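PDB 3UGS: isoprenyl transferase from Campylobacter jejuni, which probably catalyses the magnesium-dependent condensation of isopentenyl diphosphate with allylic diphosphates to build the long cis-polyprenyl chain of undecaprenyl diphosphate. Local coordinates for residues K37-L42 / S52-F57; V169-R174 / K214-R219. All coordinates share one frame; numbering follows the deposited sequence.

Contact 1: K37-L42 / S52-F57. With FFT ((2Z,6Z)-3,7,11-trimethyldodeca-2,6,10-trien-1-yl dihydrogen phosphate), chain C.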
loop_
_atom_site.group_PDB
_atom_site.type_symbol
_atom_site.label_atom_id
_atom_site.label_comp_id
_atom_site.label_asym_id
_atom_site.label_seq_id
_atom_site.Cartn_x
_atom_site.Cartn_y
_atom_site.Cartn_z
ATOM N N LYS A 37 -5.231 27.337 7.064
ATOM C CA LYS A 37 -4.142 28.211 6.671
ATOM C C LYS A 37 -2.972 27.380 6.189
ATOM O O LYS A 37 -2.261 27.749 5.254
ATOM C CB LYS A 37 -3.702 29.085 7.850
ATOM N N THR A 38 -2.798 26.245 6.848
ATOM C CA THR A 38 -1.674 25.331 6.522
ATOM C C THR A 38 -1.908 24.684 5.159
ATOM O O THR A 38 -1.005 24.486 4.358
ATOM C CB THR A 38 -1.474 24.250 7.605
ATOM O OG1 THR A 38 -0.893 24.863 8.766
ATOM C CG2 THR A 38 -0.551 23.134 7.097
ATOM N N MET A 39 -3.178 24.436 4.936
ATOM C CA MET A 39 -3.703 23.837 3.693
ATOM C C MET A 39 -3.456 24.705 2.495
ATOM O O MET A 39 -3.159 24.216 1.402
ATOM C CB MET A 39 -5.202 23.568 3.753
ATOM C CG MET A 39 -5.527 22.075 3.669
ATOM S SD MET A 39 -4.761 21.180 2.287
ATOM C CE MET A 39 -5.772 21.806 0.942
ATOM N N GLN A 40 -3.627 25.995 2.701
ATOM C CA GLN A 40 -3.314 26.985 1.644
ATOM C C GLN A 40 -1.829 26.954 1.330
ATOM O O GLN A 40 -1.426 27.027 0.181
ATOM C CB GLN A 40 -3.713 28.406 2.030
ATOM C CG GLN A 40 -5.166 28.464 2.492
ATOM C CD GLN A 40 -5.657 29.865 2.820
ATOM O OE1 GLN A 40 -5.843 30.203 3.990
ATOM N NE2 GLN A 40 -5.873 30.680 1.791
ATOM N N LYS A 41 -1.032 26.799 2.370
ATOM C CA LYS A 41 0.418 26.736 2.170
ATOM C C LYS A 41 0.834 25.490 1.395
ATOM O O LYS A 41 1.692 25.522 0.523
ATOM C CB LYS A 41 1.159 26.776 3.479
ATOM C CG LYS A 41 1.048 28.117 4.146
ATOM C CD LYS A 41 1.662 28.037 5.514
ATOM C CE LYS A 41 2.199 29.384 5.939
ATOM N NZ LYS A 41 2.766 29.208 7.297
ATOM N N LEU A 42 0.184 24.395 1.722
ATOM C CA LEU A 42 0.442 23.123 1.006
ATOM C C LEU A 42 0.069 23.317 -0.451
ATOM O O LEU A 42 0.775 22.885 -1.364
ATOM C CB LEU A 42 -0.337 21.956 1.612
ATOM C CG LEU A 42 -0.121 20.592 0.919
ATOM C CD1 LEU A 42 1.334 20.170 0.852
ATOM C CD2 LEU A 42 -0.929 19.497 1.603
ATOM N N SER A 52 1.150 18.545 -9.890
ATOM C CA SER A 52 -0.153 18.741 -10.601
ATOM C C SER A 52 -1.354 18.210 -9.788
ATOM O O SER A 52 -2.464 18.703 -9.874
ATOM C CB SER A 52 -0.159 18.105 -11.978
ATOM O OG SER A 52 0.013 16.708 -11.872
ATOM N N ASN A 53 -1.092 17.205 -8.983
ATOM C CA ASN A 53 -2.161 16.504 -8.262
ATOM C C ASN A 53 -1.875 16.388 -6.794
ATOM O O ASN A 53 -0.785 15.965 -6.397
ATOM C CB ASN A 53 -2.402 15.094 -8.787
ATOM C CG ASN A 53 -3.290 15.069 -9.989
ATOM O OD1 ASN A 53 -4.492 14.747 -9.862
ATOM N ND2 ASN A 53 -2.738 15.425 -11.151
ATOM N N LEU A 54 -2.887 16.760 -6.028
ATOM C CA LEU A 54 -2.856 16.700 -4.582
ATOM C C LEU A 54 -4.059 15.930 -4.089
ATOM O O LEU A 54 -5.211 16.312 -4.317
ATOM C CB LEU A 54 -2.808 18.087 -3.949
ATOM C CG LEU A 54 -2.944 18.133 -2.435
ATOM C CD1 LEU A 54 -1.694 17.619 -1.728
ATOM C CD2 LEU A 54 -3.294 19.573 -2.011
ATOM N N SER A 55 -3.756 14.844 -3.395
ATOM C CA SER A 55 -4.769 13.898 -2.980
ATOM C C SER A 55 -4.890 13.887 -1.490
ATOM O O SER A 55 -3.914 13.733 -0.763
ATOM C CB SER A 55 -4.506 12.504 -3.520
ATOM O OG SER A 55 -4.775 12.443 -4.927
ATOM N N LEU A 56 -6.136 14.077 -1.056
ATOM C CA LEU A 56 -6.459 14.212 0.388
ATOM C C LEU A 56 -7.491 13.208 0.811
ATOM O O LEU A 56 -8.376 12.920 0.066
ATOM C CB LEU A 56 -6.951 15.628 0.760
ATOM C CG LEU A 56 -6.078 16.770 0.208
ATOM C CD1 LEU A 56 -6.804 18.091 0.444
ATOM C CD2 LEU A 56 -4.639 16.764 0.794
ATOM N N PHE A 57 -7.340 12.709 2.027
ATOM C CA PHE A 57 -8.194 11.671 2.580
ATOM C C PHE A 57 -9.136 12.245 3.609
ATOM O O PHE A 57 -8.753 12.560 4.704
ATOM C CB PHE A 57 -7.389 10.526 3.232
ATOM C CG PHE A 57 -8.091 9.180 3.196
ATOM C CD1 PHE A 57 -9.419 9.062 2.796
ATOM C CD2 PHE A 57 -7.416 8.031 3.546
ATOM C CE1 PHE A 57 -10.032 7.814 2.743
ATOM C CE2 PHE A 57 -8.026 6.796 3.489
ATOM C CZ PHE A 57 -9.328 6.689 3.095
HETATM O O3 FFT C . -4.807 5.571 9.839
HETATM P P FFT C . -5.754 6.461 10.598
HETATM O O1 FFT C . -5.154 7.785 10.963
HETATM O O2 FFT C . -6.456 5.689 11.701
HETATM O O FFT C . -6.962 6.884 9.601
HETATM C C14 FFT C . -6.738 7.806 8.513
HETATM C C13 FFT C . -7.945 7.880 7.604
HETATM C C11 FFT C . -8.575 9.018 7.334
HETATM C C12 FFT C . -9.758 9.027 6.442
HETATM C C10 FFT C . -8.066 10.343 7.833
HETATM C C9 FFT C . -9.108 11.099 8.604
HETATM C C8 FFT C . -8.457 12.255 9.342
HETATM C C6 FFT C . -8.734 13.537 9.035
HETATM C C7 FFT C . -8.107 14.686 9.788
HETATM C C5 FFT C . -9.698 13.834 7.920
HETATM C C4 FFT C . -10.376 15.134 8.282
HETATM C C3 FFT C . -11.613 15.384 7.452
HETATM C C1 FFT C . -12.122 16.638 7.391
HETATM C C2 FFT C . -11.458 17.779 8.146
HETATM C C FFT C . -13.359 16.881 6.552
#

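Contact 2: V169-R174 / K214-R219. With FFT ((2Z,6Z)-3,7,11-trimethyldodeca-2,6,10-trien-1-yl dihydrogen phosphate), chain C.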
loop_
_atom_site.group_PDB
_atom_site.type_symbol
_atom_site.label_atom_id
_atom_site.label_comp_id
_atom_site.label_asym_id
_atom_site.label_seq_id
_atom_site.Cartn_x
_atom_site.Cartn_y
_atom_site.Cartn_z
ATOM N N VAL A 169 0.789 7.491 -7.425
ATOM C CA VAL A 169 1.258 8.347 -6.332
ATOM C C VAL A 169 2.779 8.287 -6.340
ATOM O O VAL A 169 3.389 7.230 -6.360
ATOM C CB VAL A 169 0.738 7.900 -4.943
ATOM C CG1 VAL A 169 1.509 8.600 -3.815
ATOM C CG2 VAL A 169 -0.780 8.091 -4.843
ATOM N N ASP A 170 3.379 9.447 -6.382
ATOM C CA ASP A 170 4.862 9.580 -6.270
ATOM C C ASP A 170 5.309 9.653 -4.850
ATOM O O ASP A 170 6.235 8.963 -4.425
ATOM C CB ASP A 170 5.340 10.804 -7.018
ATOM C CG ASP A 170 4.951 10.733 -8.501
ATOM O OD1 ASP A 170 5.351 9.738 -9.193
ATOM O OD2 ASP A 170 4.235 11.654 -8.962
ATOM N N LEU A 171 4.600 10.500 -4.116
ATOM C CA LEU A 171 4.807 10.667 -2.653
ATOM C C LEU A 171 3.543 10.552 -1.809
ATOM O O LEU A 171 2.576 11.281 -1.977
ATOM C CB LEU A 171 5.500 11.981 -2.339
ATOM C CG LEU A 171 5.887 12.111 -0.868
ATOM C CD1 LEU A 171 6.831 11.008 -0.421
ATOM C CD2 LEU A 171 6.494 13.467 -0.570
ATOM N N MET A 172 3.602 9.611 -0.892
ATOM C CA MET A 172 2.574 9.407 0.133
ATOM C C MET A 172 3.088 9.938 1.475
ATOM O O MET A 172 3.930 9.341 2.123
ATOM C CB MET A 172 2.169 7.940 0.253
ATOM C CG MET A 172 1.175 7.635 1.361
ATOM S SD MET A 172 -0.455 8.350 1.101
ATOM C CE MET A 172 -1.265 7.232 -0.014
ATOM N N LEU A 173 2.511 11.059 1.867
ATOM C CA LEU A 173 2.833 11.735 3.108
ATOM C C LEU A 173 1.782 11.498 4.212
ATOM O O LEU A 173 0.618 11.841 4.111
ATOM C CB LEU A 173 3.033 13.232 2.859
ATOM C CG LEU A 173 3.336 14.123 4.072
ATOM C CD1 LEU A 173 4.780 13.990 4.563
ATOM C CD2 LEU A 173 3.052 15.565 3.690
ATOM N N ARG A 174 2.230 10.866 5.270
ATOM C CA ARG A 174 1.421 10.716 6.488
ATOM C C ARG A 174 1.797 11.842 7.467
ATOM O O ARG A 174 2.948 12.017 7.821
ATOM C CB ARG A 174 1.610 9.343 7.143
ATOM C CG ARG A 174 1.240 9.288 8.622
ATOM C CD ARG A 174 -0.276 9.356 8.892
ATOM N NE ARG A 174 -0.991 8.164 8.405
ATOM C CZ ARG A 174 -2.195 7.761 8.812
ATOM N NH1 ARG A 174 -2.883 8.459 9.699
ATOM N NH2 ARG A 174 -2.729 6.659 8.312
ATOM N N LYS A 214 12.148 18.015 -1.451
ATOM C CA LYS A 214 13.571 17.985 -1.917
ATOM C C LYS A 214 14.137 16.581 -1.625
ATOM O O LYS A 214 14.794 15.937 -2.423
ATOM C CB LYS A 214 14.458 19.051 -1.234
ATOM N N GLU A 215 13.808 16.118 -0.447
ATOM C CA GLU A 215 14.222 14.806 -0.010
ATOM C C GLU A 215 13.753 13.702 -0.983
ATOM O O GLU A 215 14.528 12.844 -1.441
ATOM C CB GLU A 215 13.690 14.523 1.397
ATOM C CG GLU A 215 14.137 13.188 1.973
ATOM N N PHE A 216 12.456 13.726 -1.256
ATOM C CA PHE A 216 11.848 12.803 -2.218
ATOM C C PHE A 216 12.528 12.873 -3.600
ATOM O O PHE A 216 12.694 11.857 -4.294
ATOM C CB PHE A 216 10.332 13.058 -2.397
ATOM C CG PHE A 216 9.803 12.553 -3.711
ATOM C CD1 PHE A 216 9.359 11.226 -3.839
ATOM C CD2 PHE A 216 9.833 13.357 -4.836
ATOM C CE1 PHE A 216 8.921 10.755 -5.058
ATOM C CE2 PHE A 216 9.409 12.883 -6.062
ATOM C CZ PHE A 216 8.940 11.598 -6.170
ATOM N N ARG A 217 12.910 14.071 -4.003
ATOM C CA ARG A 217 13.530 14.243 -5.334
ATOM C C ARG A 217 14.878 13.589 -5.463
ATOM O O ARG A 217 15.290 13.237 -6.546
ATOM C CB ARG A 217 13.709 15.690 -5.721
ATOM C CG ARG A 217 12.467 16.474 -5.592
ATOM C CD ARG A 217 12.536 17.630 -6.513
ATOM N NE ARG A 217 11.168 17.968 -6.849
ATOM C CZ ARG A 217 10.750 19.201 -7.058
ATOM N NH1 ARG A 217 9.492 19.446 -7.352
ATOM N NH2 ARG A 217 11.607 20.202 -6.946
ATOM N N ASN A 218 15.544 13.435 -4.346
ATOM C CA ASN A 218 16.905 12.848 -4.348
ATOM C C ASN A 218 16.983 11.409 -3.929
ATOM O O ASN A 218 18.066 10.808 -3.892
ATOM C CB ASN A 218 17.851 13.673 -3.480
ATOM C CG ASN A 218 18.151 15.020 -4.096
ATOM O OD1 ASN A 218 18.147 15.168 -5.330
ATOM N ND2 ASN A 218 18.371 16.022 -3.250
ATOM N N ARG A 219 15.826 10.871 -3.584
ATOM C CA ARG A 219 15.726 9.455 -3.187
ATOM C C ARG A 219 15.915 8.609 -4.435
ATOM O O ARG A 219 15.472 8.999 -5.504
ATOM C CB ARG A 219 14.349 9.114 -2.595
ATOM C CG ARG A 219 14.259 9.161 -1.076
ATOM C CD ARG A 219 12.853 8.756 -0.622
ATOM N NE ARG A 219 12.540 9.290 0.702
ATOM C CZ ARG A 219 11.384 9.117 1.344
ATOM N NH1 ARG A 219 10.417 8.407 0.806
ATOM N NH2 ARG A 219 11.189 9.640 2.537
HETATM O O3 FFT C . -4.807 5.571 9.839
HETATM P P FFT C . -5.754 6.461 10.598
HETATM O O1 FFT C . -5.154 7.785 10.963
HETATM O O2 FFT C . -6.456 5.689 11.701
HETATM O O FFT C . -6.962 6.884 9.601
HETATM C C14 FFT C . -6.738 7.806 8.513
HETATM C C13 FFT C . -7.945 7.880 7.604
HETATM C C11 FFT C . -8.575 9.018 7.334
HETATM C C12 FFT C . -9.758 9.027 6.442
HETATM C C10 FFT C . -8.066 10.343 7.833
HETATM C C9 FFT C . -9.108 11.099 8.604
HETATM C C8 FFT C . -8.457 12.255 9.342
HETATM C C6 FFT C . -8.734 13.537 9.035
HETATM C C7 FFT C . -8.107 14.686 9.788
HETATM C C5 FFT C . -9.698 13.834 7.920
HETATM C C4 FFT C . -10.376 15.134 8.282
HETATM C C3 FFT C . -11.613 15.384 7.452
HETATM C C1 FFT C . -12.122 16.638 7.391
HETATM C C2 FFT C . -11.458 17.779 8.146
HETATM C C FFT C . -13.359 16.881 6.552
#

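Contact 1: K37-L42 / S52-F57
M39 of helix 34-48 and L56 of strand 53-60 reach toward each other tip to tip, with the methyl CE of M39 3.9 Å from CD1 of L56. The bends of the M39 chain at chi2 (-51°) and chi3 (-74°) carry its thioether down to the strand, although the CB itself does not head there. SD lies almost as near the same methyl as CE does, while CD2 of L54 only borders CE, at 4.5 Å. One turn further along the helix, L42 lies obliquely across L54, and a single methyl pair, CD2 of L42 and CD1 of L54, closes to 3.9 Å. This is a helix laid nearly antiparallel (150°) on one face of the six-stranded parallel sheet of the cis-prenyltransferase fold, and the contact is wholly apolar. L10 of the neighbouring strand 9-14 touches both L42 and L54, and F201 packs on M39 from a loop. Strand alternation turns F57 to the other face of the sheet, and its ring meets the bound prenyl chain near this end of the segment: methyl C12 of FFT sits 3.6 Å above the ring centre, a CH-pi type of approach, and F184 stacks on that ring as well.

Contact 2: V169-R174 / K214-R219
F216 is the hub of this contact, bringing the CE1-CZ end of its ring down on the start of strand 171-175. CE1 comes to 3.3 Å from the backbone O of D170, and CZ to 3.8 Å from CB of the same residue. CB of L171 is a looser neighbour, 4.2 Å from CD1 of F216. Both D170 O and L171 CB meet the ring obliquely. With CG swung opposite the backbone N (chi1 157°), the ring of F216 extends from helix 206-218 toward the strand. L7 covers it from a loop, and I212, one turn earlier on the helix, packs on L171.

The carboxylate of D170 has other work: OD2 takes hydrogen bonds from the backbone N atoms of K8 and H9, and OD1 forms a salt bridge with R221, so it links the entry to strand 171-175 with the start of strand 9-14 and with the chain beyond helix 206-218. R219, just past F216, makes a salt bridge to E193, a magnesium ligand by similarity, and packs on K179 of the second subunit.

Three residues along the strand from L171, on the ligand side, R174 grips the phosphate of FFT. Bends at chi2 and chi3 turn its guanidinium so that the phosphorus lies in plane at its edge. NH1 donates to O1 of FFT at 2.7 Å (162°) and NH2 to O3 of FFT at 2.8 Å (153°), while NH2 also reaches the backbone O of R180. Paired N-H bonds to two phosphate oxygens restrain the rotation of the guanidinium and, with the bonds from S182, G16 and R180, that of the phosphate, and probably offset its negative charge, consistent with the established role of R174 in substrate binding.

From the N terminus, strand 9-14 comes first and takes the middle of the sheet, beside both strands used here. Contact 1 then closes a short loop of nine residues, in which the end of helix 34-48 turns back into strand 53-60. Contact 2 opens much later and closes a longer loop of 39 residues, running from strand 171-175 through strand 193-197, outermost within this chain, to the end of helix 206-218. The two loops follow in series and neither nest nor cross. Their centres lie about 15 Å apart and the nearest atoms about 6 Å, so the contacts do not touch, but F209 of helix 206-218 packs on T38 and L42, joining the two helices. F57 and R174 meet the same FFT, at its prenyl chain and phosphate respectively.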